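Local coordinates for protein ALDH21) (Physcomitrella patens subsp. patens, PDB 5MZ5) that oxidises succinic semialdehyde to succinate with NADP(+) as coenzyme, as a member of the aldehyde dehydrogenase family, at residues Ala342-Leu347 with Pro398-Asp403; Ala93-Tyr98 with Glu232-Gly237. All blocks are in the same frame, centred on the assembly; numbering follows the deposited sequence.

Contact 1: Ala342-Leu347 with Pro398-Asp403; sequences AAVKKL and PTVIED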
ATOM      1  N   ALA A 342      13.900 -43.074 -15.133  1.00 34.39           N
ATOM      2  CA  ALA A 342      13.128 -44.181 -14.554  1.00 34.97           C
ATOM      3  C   ALA A 342      11.686 -43.735 -14.222  1.00 39.67           C
ATOM      4  O   ALA A 342      10.734 -44.463 -14.515  1.00 40.77           O
ATOM      5  CB  ALA A 342      13.817 -44.729 -13.303  1.00 36.01           C
ATOM      6  N   ALA A 343      11.525 -42.521 -13.672  1.00 35.09           N
ATOM      7  CA  ALA A 343      10.206 -41.977 -13.356  1.00 33.89           C
ATOM      8  C   ALA A 343       9.376 -41.634 -14.606  1.00 37.96           C
ATOM      9  O   ALA A 343       8.176 -41.900 -14.596  1.00 37.57           O
ATOM     10  CB  ALA A 343      10.318 -40.790 -12.412  1.00 33.58           C
ATOM     11  N   VAL A 344      10.003 -41.135 -15.706  1.00 35.95           N
ATOM     12  CA  VAL A 344       9.234 -40.832 -16.933  1.00 36.26           C
ATOM     13  C   VAL A 344       8.736 -42.131 -17.578  1.00 39.53           C
ATOM     14  O   VAL A 344       7.644 -42.128 -18.153  1.00 38.88           O
ATOM     15  CB  VAL A 344       9.833 -39.831 -17.994  1.00 40.59           C
ATOM     16  CG1 VAL A 344      10.965 -38.966 -17.458  1.00 40.25           C
ATOM     17  CG2 VAL A 344      10.213 -40.501 -19.306  1.00 40.90           C
ATOM     18  N   LYS A 345       9.519 -43.235 -17.455  1.00 36.33           N
ATOM     19  CA  LYS A 345       9.177 -44.552 -17.998  1.00 36.74           C
ATOM     20  C   LYS A 345       7.958 -45.180 -17.318  1.00 41.47           C
ATOM     21  O   LYS A 345       7.322 -46.057 -17.906  1.00 42.53           O
ATOM     22  CB  LYS A 345      10.395 -45.502 -17.958  1.00 39.39           C
ATOM     23  CG  LYS A 345      11.375 -45.228 -19.099  1.00 43.08           C
ATOM     24  CD  LYS A 345      12.710 -45.916 -18.889  1.00 46.69           C
ATOM     25  CE  LYS A 345      13.176 -46.660 -20.118  1.00 51.00           C
ATOM     26  NZ  LYS A 345      13.686 -45.766 -21.187  1.00 47.37           N
ATOM     27  N   LYS A 346       7.605 -44.692 -16.117  1.00 36.63           N
ATOM     28  CA  LYS A 346       6.475 -45.170 -15.320  1.00 36.52           C
ATOM     29  C   LYS A 346       5.184 -44.401 -15.605  1.00 38.99           C
ATOM     30  O   LYS A 346       4.115 -44.848 -15.169  1.00 37.06           O
ATOM     31  CB  LYS A 346       6.812 -45.100 -13.813  1.00 39.21           C
ATOM     32  CG  LYS A 346       7.802 -46.161 -13.354  1.00 58.23           C
ATOM     33  CD  LYS A 346       8.150 -46.005 -11.874  1.00 74.54           C
ATOM     34  CE  LYS A 346       9.074 -47.110 -11.398  1.00 89.38           C
ATOM     35  NZ  LYS A 346       9.076 -47.238  -9.917  1.00 94.42           N
ATOM     36  N   LEU A 347       5.282 -43.239 -16.315  1.00 35.17           N
ATOM     37  CA  LEU A 347       4.146 -42.363 -16.601  1.00 34.26           C
ATOM     38  C   LEU A 347       3.111 -43.026 -17.495  1.00 39.67           C
ATOM     39  O   LEU A 347       3.448 -43.484 -18.580  1.00 40.85           O
ATOM     40  CB  LEU A 347       4.582 -40.997 -17.163  1.00 33.56           C
ATOM     41  CG  LEU A 347       5.450 -40.094 -16.263  1.00 37.77           C
ATOM     42  CD1 LEU A 347       5.902 -38.844 -17.018  1.00 36.41           C
ATOM     43  CD2 LEU A 347       4.733 -39.730 -14.960  1.00 38.00           C
ATOM     44  N   PRO A 398       6.398 -39.617 -23.394  1.00 31.17           N
ATOM     45  CA  PRO A 398       7.197 -38.642 -22.611  1.00 29.59           C
ATOM     46  C   PRO A 398       8.676 -38.855 -22.983  1.00 33.59           C
ATOM     47  O   PRO A 398       9.178 -39.984 -22.980  1.00 32.25           O
ATOM     48  CB  PRO A 398       6.861 -38.969 -21.152  1.00 30.85           C
ATOM     49  CG  PRO A 398       6.309 -40.336 -21.172  1.00 35.91           C
ATOM     50  CD  PRO A 398       5.765 -40.640 -22.533  1.00 31.51           C
ATOM     51  N   THR A 399       9.309 -37.786 -23.467  1.00 31.52           N
ATOM     52  CA  THR A 399      10.652 -37.809 -24.030  1.00 31.62           C
ATOM     53  C   THR A 399      11.652 -37.001 -23.226  1.00 35.11           C
ATOM     54  O   THR A 399      11.318 -35.936 -22.721  1.00 34.36           O
ATOM     55  CB  THR A 399      10.569 -37.283 -25.483  1.00 37.31           C
ATOM     56  OG1 THR A 399       9.543 -37.976 -26.194  1.00 37.69           O
ATOM     57  CG2 THR A 399      11.881 -37.385 -26.241  1.00 35.50           C
ATOM     58  N   VAL A 400      12.898 -37.502 -23.160  1.00 32.79           N
ATOM     59  CA  VAL A 400      14.066 -36.851 -22.552  1.00 32.64           C
ATOM     60  C   VAL A 400      15.229 -36.953 -23.543  1.00 35.80           C
ATOM     61  O   VAL A 400      15.571 -38.041 -23.982  1.00 34.33           O
ATOM     62  CB  VAL A 400      14.467 -37.364 -21.136  1.00 36.12           C
ATOM     63  CG1 VAL A 400      15.580 -36.498 -20.537  1.00 35.11           C
ATOM     64  CG2 VAL A 400      13.261 -37.399 -20.198  1.00 35.40           C
ATOM     65  N   ILE A 401      15.800 -35.810 -23.917  1.00 34.24           N
ATOM     66  CA  ILE A 401      16.927 -35.736 -24.849  1.00 34.24           C
ATOM     67  C   ILE A 401      18.064 -34.971 -24.176  1.00 38.98           C
ATOM     68  O   ILE A 401      17.857 -33.884 -23.639  1.00 37.53           O
ATOM     69  CB  ILE A 401      16.589 -35.154 -26.256  1.00 36.11           C
ATOM     70  CG1 ILE A 401      15.109 -35.388 -26.668  1.00 35.67           C
ATOM     71  CG2 ILE A 401      17.579 -35.699 -27.308  1.00 36.73           C
ATOM     72  CD1 ILE A 401      14.622 -34.588 -27.890  1.00 36.17           C
ATOM     73  N   GLU A 402      19.255 -35.543 -24.238  1.00 37.44           N
ATOM     74  CA  GLU A 402      20.473 -35.022 -23.649  1.00 38.59           C
ATOM     75  C   GLU A 402      21.345 -34.298 -24.688  1.00 45.51           C
ATOM     76  O   GLU A 402      21.459 -34.751 -25.823  1.00 45.72           O
ATOM     77  CB  GLU A 402      21.226 -36.201 -23.012  1.00 40.32           C
ATOM     78  CG  GLU A 402      22.582 -35.904 -22.408  1.00 47.97           C
ATOM     79  CD  GLU A 402      23.184 -37.166 -21.825  1.00 67.47           C
ATOM     80  OE1 GLU A 402      23.752 -37.980 -22.594  1.00 55.61           O
ATOM     81  OE2 GLU A 402      22.990 -37.392 -20.611  1.00 52.97           O
ATOM     82  N   ASP A 403      21.930 -33.146 -24.281  1.00 43.45           N
ATOM     83  CA  ASP A 403      22.863 -32.308 -25.056  1.00 43.69           C
ATOM     84  C   ASP A 403      22.361 -31.912 -26.464  1.00 45.58           C
ATOM     85  O   ASP A 403      23.075 -32.065 -27.462  1.00 46.45           O
ATOM     86  CB  ASP A 403      24.264 -32.967 -25.118  1.00 46.59           C
ATOM     87  CG  ASP A 403      24.890 -33.192 -23.748  1.00 59.51           C
ATOM     88  OD1 ASP A 403      24.592 -32.395 -22.812  1.00 58.74           O
ATOM     89  OD2 ASP A 403      25.664 -34.170 -23.602  1.00 69.45           O
TER

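Contact 2: Ala93-Tyr98 with Glu232-Gly237; sequences AAMGAY and EELPLG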
ATOM      1  N   ALA A  93     -20.323   0.120 -14.908  1.00 26.02           N
ATOM      2  CA  ALA A  93     -19.583   1.110 -14.119  1.00 25.09           C
ATOM      3  C   ALA A  93     -20.383   1.643 -12.908  1.00 29.45           C
ATOM      4  O   ALA A  93     -19.769   2.048 -11.929  1.00 31.63           O
ATOM      5  CB  ALA A  93     -19.130   2.256 -15.017  1.00 25.16           C
ATOM      6  N   ALA A  94     -21.734   1.610 -12.959  1.00 24.71           N
ATOM      7  CA  ALA A  94     -22.635   2.064 -11.885  1.00 24.08           C
ATOM      8  C   ALA A  94     -22.982   0.961 -10.855  1.00 28.13           C
ATOM      9  O   ALA A  94     -23.574   1.264  -9.827  1.00 29.34           O
ATOM     10  CB  ALA A  94     -23.920   2.664 -12.469  1.00 24.62           C
ATOM     11  N   MET A  95     -22.650  -0.307 -11.130  1.00 23.97           N
ATOM     12  CA  MET A  95     -22.903  -1.392 -10.175  1.00 23.01           C
ATOM     13  C   MET A  95     -22.159  -1.105  -8.854  1.00 26.86           C
ATOM     14  O   MET A  95     -21.016  -0.616  -8.866  1.00 24.80           O
ATOM     15  CB  MET A  95     -22.336  -2.714 -10.715  1.00 24.58           C
ATOM     16  CG  MET A  95     -23.136  -3.324 -11.841  1.00 27.95           C
ATOM     17  SD  MET A  95     -22.286  -4.756 -12.514  1.00 30.55           S
ATOM     18  CE  MET A  95     -22.803  -6.052 -11.343  1.00 25.98           C
ATOM     19  N   GLY A  96     -22.797  -1.453  -7.740  1.00 23.10           N
ATOM     20  CA  GLY A  96     -22.165  -1.384  -6.428  1.00 22.48           C
ATOM     21  C   GLY A  96     -21.121  -2.483  -6.350  1.00 25.92           C
ATOM     22  O   GLY A  96     -21.238  -3.490  -7.061  1.00 25.42           O
ATOM     23  N   ALA A  97     -20.069  -2.287  -5.529  1.00 22.10           N
ATOM     24  CA  ALA A  97     -18.982  -3.269  -5.363  1.00 20.83           C
ATOM     25  C   ALA A  97     -19.525  -4.636  -4.925  1.00 23.63           C
ATOM     26  O   ALA A  97     -19.083  -5.663  -5.445  1.00 22.34           O
ATOM     27  CB  ALA A  97     -17.926  -2.758  -4.377  1.00 21.19           C
ATOM     28  N   TYR A  98     -20.537  -4.632  -4.029  1.00 21.13           N
ATOM     29  CA  TYR A  98     -21.207  -5.832  -3.518  1.00 21.39           C
ATOM     30  C   TYR A  98     -21.984  -6.564  -4.633  1.00 25.59           C
ATOM     31  O   TYR A  98     -22.172  -7.774  -4.538  1.00 25.48           O
ATOM     32  CB  TYR A  98     -22.141  -5.494  -2.315  1.00 22.52           C
ATOM     33  CG  TYR A  98     -23.377  -4.709  -2.715  1.00 24.80           C
ATOM     34  CD1 TYR A  98     -23.340  -3.321  -2.832  1.00 26.46           C
ATOM     35  CD2 TYR A  98     -24.562  -5.361  -3.054  1.00 26.33           C
ATOM     36  CE1 TYR A  98     -24.446  -2.600  -3.282  1.00 25.40           C
ATOM     37  CE2 TYR A  98     -25.682  -4.648  -3.497  1.00 27.14           C
ATOM     38  CZ  TYR A  98     -25.617  -3.267  -3.605  1.00 33.03           C
ATOM     39  OH  TYR A  98     -26.717  -2.546  -4.016  1.00 33.43           O
ATOM     40  N   GLU A 232     -28.891 -12.265 -12.496  1.00 33.44           N
ATOM     41  CA  GLU A 232     -29.728 -11.066 -12.591  1.00 34.76           C
ATOM     42  C   GLU A 232     -28.980  -9.757 -12.307  1.00 38.01           C
ATOM     43  O   GLU A 232     -29.299  -8.753 -12.943  1.00 37.52           O
ATOM     44  CB  GLU A 232     -30.992 -11.196 -11.714  1.00 37.35           C
ATOM     45  CG  GLU A 232     -30.729 -11.471 -10.232  1.00 55.94           C
ATOM     46  CD  GLU A 232     -30.716 -12.923  -9.776  1.00 81.47           C
ATOM     47  OE1 GLU A 232     -29.948 -13.739 -10.341  1.00 55.76           O
ATOM     48  OE2 GLU A 232     -31.451 -13.234  -8.811  1.00 83.57           O
ATOM     49  N   GLU A 233     -27.990  -9.770 -11.373  1.00 34.69           N
ATOM     50  CA  GLU A 233     -27.157  -8.614 -10.996  1.00 34.28           C
ATOM     51  C   GLU A 233     -26.324  -8.091 -12.172  1.00 36.64           C
ATOM     52  O   GLU A 233     -25.984  -6.909 -12.203  1.00 36.49           O
ATOM     53  CB  GLU A 233     -26.185  -8.975  -9.856  1.00 35.68           C
ATOM     54  CG  GLU A 233     -26.810  -9.119  -8.480  1.00 46.18           C
ATOM     55  CD  GLU A 233     -27.226 -10.518  -8.074  1.00 69.52           C
ATOM     56  OE1 GLU A 233     -27.525 -11.347  -8.964  1.00 53.70           O
ATOM     57  OE2 GLU A 233     -27.294 -10.770  -6.849  1.00 73.73           O
ATOM     58  N   LEU A 234     -25.977  -8.975 -13.118  1.00 31.28           N
ATOM     59  CA  LEU A 234     -25.162  -8.613 -14.267  1.00 30.01           C
ATOM     60  C   LEU A 234     -26.003  -7.922 -15.345  1.00 32.96           C
ATOM     61  O   LEU A 234     -26.942  -8.529 -15.845  1.00 33.06           O
ATOM     62  CB  LEU A 234     -24.413  -9.855 -14.789  1.00 29.78           C
ATOM     63  CG  LEU A 234     -23.131  -9.624 -15.589  1.00 32.54           C
ATOM     64  CD1 LEU A 234     -22.070  -8.861 -14.769  1.00 31.36           C
ATOM     65  CD2 LEU A 234     -22.582 -10.947 -16.083  1.00 32.74           C
ATOM     66  N   PRO A 235     -25.738  -6.622 -15.655  1.00 30.42           N
ATOM     67  CA  PRO A 235     -26.555  -5.911 -16.663  1.00 30.09           C
ATOM     68  C   PRO A 235     -26.644  -6.609 -18.026  1.00 33.52           C
ATOM     69  O   PRO A 235     -25.715  -7.305 -18.421  1.00 31.64           O
ATOM     70  CB  PRO A 235     -25.859  -4.546 -16.787  1.00 31.48           C
ATOM     71  CG  PRO A 235     -25.136  -4.365 -15.480  1.00 35.55           C
ATOM     72  CD  PRO A 235     -24.677  -5.743 -15.116  1.00 31.20           C
ATOM     73  N   LEU A 236     -27.759  -6.403 -18.743  1.00 31.71           N
ATOM     74  CA  LEU A 236     -27.963  -6.960 -20.082  1.00 33.60           C
ATOM     75  C   LEU A 236     -26.929  -6.374 -21.058  1.00 36.25           C
ATOM     76  O   LEU A 236     -26.705  -5.164 -21.075  1.00 36.70           O
ATOM     77  CB  LEU A 236     -29.387  -6.668 -20.558  1.00 35.43           C
ATOM     78  CG  LEU A 236     -29.842  -7.420 -21.799  1.00 43.81           C
ATOM     79  CD1 LEU A 236     -30.159  -8.888 -21.461  1.00 45.24           C
ATOM     80  CD2 LEU A 236     -31.046  -6.713 -22.440  1.00 48.65           C
ATOM     81  N   GLY A 237     -26.268  -7.250 -21.801  1.00 32.22           N
ATOM     82  CA  GLY A 237     -25.221  -6.863 -22.742  1.00 31.45           C
ATOM     83  C   GLY A 237     -23.828  -6.763 -22.153  1.00 33.22           C
ATOM     84  O   GLY A 237     -22.895  -6.403 -22.870  1.00 33.23           O
TER

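Contact 1: Ala342-Leu347 with Pro398-Asp403
The end of helix 333-345 packs here on strand 395-402 in the alpha/beta catalytic domain, with V344 and L347 meeting P398 and V400. The side-chain pairs are all apolar. V344 carries most of the helix side, and P398 most of the strand side. The two methyls of V344 go to different partners. CG1 of V344 lies 3.9 Å from CG2 of V400. CG2 of V344 lies 4.1 Å from CB of P398. The chi1 of V344 is -17°, well off a staggered position, and this turn spreads the methyls over both partners at some torsional cost. V400 has CG1 anti to its backbone N (chi1 -173°), which leaves CG2 beside that N and turned to the helix.

P398 and V344 run alongside each other in opposite senses. The proline ring also sits by the helix backbone: its CG is 3.8 Å from O of V344. That same oxygen accepts the backbone N of L347 at 3.2 Å, so the carbonyl has a backbone partner while the ring packs against it. L347 adds one branch from the residues that follow, its CD1 4.2 Å from CB of P398.

Other elements close in on this cluster. I309 and F313 of helix 301-313 press on V344, and F313 also touches P398. V400 packs in addition on L422 of strand 419-425. T387, which V344 and V400 touch, also bonds K345 NZ; E402 pairs with K337 and Y333. The side chain of L347 is about 9 Å from that of Y314, a succinate-binding residue. The arrangement is that of a helix laid on the face of a largely parallel sheet, as in the catalytic domain of aldehyde dehydrogenases.

Contact 2: Ala93-Tyr98 with Glu232-Gly237
This is a small apolar contact between the turn joining helices 75-94 and 97-113 and the loop that runs from helix 219-229 to strand 239-241. M95 meets E233, L234 and P235, and every atom pair in touch involves its sulfur or its methyl. SD of M95 is 3.7 Å from CD of P235 and 4.1 Å from CG, so the thioether approaches the ring at these two carbons. The methyl takes another course. CE of M95 comes within 3.4 Å of the backbone O of E233, a close van der Waals approach. CE of M95 also reaches CD1 of L234, more loosely, at 4.5 Å. The bend at chi3 (83°) is what turns the methyl off the line of the chain and toward E233 and L234.

The loop leads into an edge strand of the Rossmann-type coenzyme-binding sheet, and the turn belongs to the helical layer beside it. G96 is the N-cap of helix 97-113, and its N bonds OE2 of E99, the glutamate half of a capping box. M95 is buried and also packs on R100 and V103 of that helix. With an alanine in place of M95, a gap is likely to open beside P235, and the carbonyl of E233 would lose its methyl cover. E232 and E233 both form salt bridges to K106, farther along helix 97-113, which adds a charged tie between the same elements. At the start of helix 97-113, A97 N bonds OD2 of D162 of a second subunit, and Y98 packs on S164 of that subunit.

Contacts 1 and 2 lie on opposite sides of the chain's centre, 51 Å apart between centres, and share no helix or strand. Both are partly buried, with no exposed residue among those that touch. Contact 1 joins a helix end to a sheet strand, and branched aliphatic groups meet around a proline. Contact 2 joins a helix-helix turn to a loop, and a single flexible thioether does the reaching. It buries less surface, 130 against 174 Å². A salt bridge, E233 to K106, also ties contact 2, while in contact 1 E402 pairs with K337 but does not touch segment 342-347. Another subunit reaches the helix start at A97 and Y98, whereas no other chain touches 342-347 or 398-403.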